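Long-range contact in DynE8 (Micromonospora chersina, PDB 4AMM), which forms the acyltransferase domain of an iterative enediyne polyketide synthase in dynemicin biosynthesis and probably loads acyl units for chain building: residues A181-A186 with R299-P304. Residues are numbered along the deposited sequence; the frame is centred on the assembly and turned at random.
Sequences AALSWA and RRPERP
In this acyltransferase domain, helix 178-185, which begins at the last glycine of a Gly-Xaa-Ser-Xaa-Gly sequence consistent with a nucleophile elbow, ends against the loop that leads into edge strand 305-306 of the parallel sheet. At the helix end, Ala186 O accepts a hydrogen bond from Glu302 N, 2.7 Å long and nearly linear at 174°. The carbonyl just past the helix end, with no further helical turn to supply a donor, is thus met by a loop amide, and Pro301 CA adds a weaker CA-H...O contact to the same Ala186 O. Alanine suits position 186 because its methyl lets the loop come close: Ala186 CB lies 3.9 Å from Pro301 CB. The proline, with no amide hydrogen to satisfy, offers a stiff apolar ring whose CG also meets Leu183 CD2 at 3.9 Å; Trp314 packs on both residues. Farther along, Arg303 crosses the Trp185 indole at about a right angle. Its extended chain carries CD over one face of the six-membered ring, 3.7 Å from the centroid, a CH-pi contact. Trp185 CG stands anti to the backbone N (chi1 168°), which swings the indole round so that one face meets the arginine chain, while Ile159 and Leu101 pack against the same tryptophan. Pro304 O reaches the ring edge in its plane, 3.5 Å from Trp185 CZ3. The guanidinium plane is tilted 56° from the indole, so the two do not stack in parallel; NH1 still lies near Trp185 NE1, but CD comes closest. A water bridges backbone and side chain, donating to Trp185 O at 3.0 Å and accepting from Arg303 NE at 2.9 Å.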
loop_
_atom_site.group_PDB
_atom_site.type_symbol
_atom_site.label_atom_id
_atom_site.label_comp_id
_atom_site.label_asym_id
_atom_site.label_seq_id
_atom_site.Cartn_x
_atom_site.Cartn_y
_atom_site.Cartn_z
ATOM N N ALA A 181 10.751 4.951 -1.325
ATOM C CA ALA A 181 10.841 3.521 -1.620
ATOM C C ALA A 181 10.427 3.335 -3.076
ATOM O O ALA A 181 11.064 2.454 -3.765
ATOM C CB ALA A 181 9.927 2.741 -0.703
ATOM N N ALA A 182 9.427 4.033 -3.601
ATOM C CA ALA A 182 9.038 3.896 -4.998
ATOM C C ALA A 182 10.233 4.263 -5.893
ATOM O O ALA A 182 10.466 3.549 -6.919
ATOM C CB ALA A 182 7.791 4.719 -5.331
ATOM N N LEU A 183 10.920 5.348 -5.589
ATOM C CA LEU A 183 12.089 5.750 -6.407
ATOM C C LEU A 183 13.148 4.698 -6.298
ATOM O O LEU A 183 13.833 4.438 -7.314
ATOM C CB LEU A 183 12.598 7.093 -5.857
ATOM C CG LEU A 183 11.708 8.248 -6.290
ATOM C CD1 LEU A 183 12.045 9.542 -5.584
ATOM C CD2 LEU A 183 11.776 8.555 -7.833
ATOM N N SER A 184 13.366 4.056 -5.160
ATOM C CA SER A 184 14.396 3.013 -5.012
ATOM C C SER A 184 14.002 1.823 -5.882
ATOM O O SER A 184 14.815 1.281 -6.668
ATOM C CB SER A 184 14.626 2.597 -3.557
ATOM O OG SER A 184 15.775 1.752 -3.486
ATOM N N TRP A 185 12.744 1.422 -5.812
ATOM C CA TRP A 185 12.260 0.341 -6.682
ATOM C C TRP A 185 12.478 0.652 -8.144
ATOM O O TRP A 185 12.826 -0.282 -8.941
ATOM C CB TRP A 185 10.734 0.116 -6.397
ATOM C CG TRP A 185 10.022 -0.789 -7.435
ATOM C CD1 TRP A 185 10.020 -2.164 -7.458
ATOM C CD2 TRP A 185 9.323 -0.325 -8.592
ATOM N NE1 TRP A 185 9.389 -2.594 -8.632
ATOM C CE2 TRP A 185 8.885 -1.507 -9.282
ATOM C CE3 TRP A 185 8.938 0.942 -9.073
ATOM C CZ2 TRP A 185 8.170 -1.451 -10.449
ATOM C CZ3 TRP A 185 8.149 0.978 -10.239
ATOM C CH2 TRP A 185 7.787 -0.220 -10.899
ATOM N N ALA A 186 12.308 1.911 -8.535
ATOM C CA ALA A 186 12.420 2.384 -9.924
ATOM C C ALA A 186 13.909 2.554 -10.295
ATOM O O ALA A 186 14.179 2.920 -11.476
ATOM C CB ALA A 186 11.611 3.660 -10.166
ATOM N N ARG A 299 19.961 8.637 -9.814
ATOM C CA ARG A 299 19.824 8.263 -11.235
ATOM C C ARG A 299 18.402 8.481 -11.705
ATOM O O ARG A 299 17.470 8.511 -10.893
ATOM C CB ARG A 299 20.225 6.783 -11.420
ATOM C CG ARG A 299 21.580 6.406 -10.777
ATOM C CD ARG A 299 22.198 5.111 -11.296
ATOM N NE ARG A 299 23.447 4.818 -10.573
ATOM C CZ ARG A 299 24.206 3.725 -10.734
ATOM N NH1 ARG A 299 23.872 2.788 -11.627
ATOM N NH2 ARG A 299 25.316 3.572 -10.012
ATOM N N ARG A 300 18.221 8.588 -13.005
ATOM C CA ARG A 300 16.929 8.651 -13.590
ATOM C C ARG A 300 16.147 7.365 -13.265
ATOM O O ARG A 300 16.714 6.288 -13.388
ATOM C CB ARG A 300 17.103 8.734 -15.112
ATOM C CG ARG A 300 15.815 9.080 -15.815
ATOM C CD ARG A 300 16.050 9.553 -17.278
ATOM N NE ARG A 300 14.880 10.229 -17.863
ATOM C CZ ARG A 300 13.834 9.601 -18.412
ATOM N NH1 ARG A 300 13.799 8.264 -18.450
ATOM N NH2 ARG A 300 12.820 10.307 -18.926
ATOM N N PRO A 301 14.869 7.495 -12.836
ATOM C CA PRO A 301 14.075 6.265 -12.652
ATOM C C PRO A 301 13.902 5.499 -13.930
ATOM O O PRO A 301 13.699 6.126 -15.001
ATOM C CB PRO A 301 12.697 6.790 -12.225
ATOM C CG PRO A 301 12.947 8.084 -11.575
ATOM C CD PRO A 301 14.145 8.688 -12.362
ATOM N N GLU A 302 13.970 4.169 -13.832
ATOM C CA GLU A 302 13.918 3.274 -15.006
ATOM C C GLU A 302 12.590 2.565 -15.177
ATOM O O GLU A 302 12.355 1.820 -16.157
ATOM C CB GLU A 302 15.031 2.213 -14.902
ATOM C CG GLU A 302 16.385 2.867 -14.426
ATOM C CD GLU A 302 17.642 1.953 -14.479
ATOM O OE1 GLU A 302 17.897 1.163 -13.518
ATOM O OE2 GLU A 302 18.403 2.065 -15.482
ATOM N N ARG A 303 11.696 2.747 -14.208
ATOM C CA ARG A 303 10.348 2.138 -14.196
ATOM C C ARG A 303 9.345 3.294 -13.843
ATOM O O ARG A 303 9.778 4.311 -13.240
ATOM C CB ARG A 303 10.252 1.018 -13.156
ATOM C CG ARG A 303 11.435 0.052 -13.167
ATOM C CD ARG A 303 11.124 -1.098 -12.258
ATOM N NE ARG A 303 12.211 -2.037 -12.043
ATOM C CZ ARG A 303 12.049 -3.343 -11.767
ATOM N NH1 ARG A 303 10.831 -3.910 -11.737
ATOM N NH2 ARG A 303 13.120 -4.110 -11.579
ATOM N N PRO A 304 8.063 3.180 -14.221
ATOM C CA PRO A 304 7.127 4.299 -14.042
ATOM C C PRO A 304 6.791 4.528 -12.549
ATOM O O PRO A 304 6.461 3.585 -11.838
ATOM C CB PRO A 304 5.882 3.855 -14.787
ATOM C CG PRO A 304 6.537 2.949 -15.862
ATOM C CD PRO A 304 7.449 2.150 -15.128
HETATM O O HOH W 1 14.690 -0.725 -11.195
#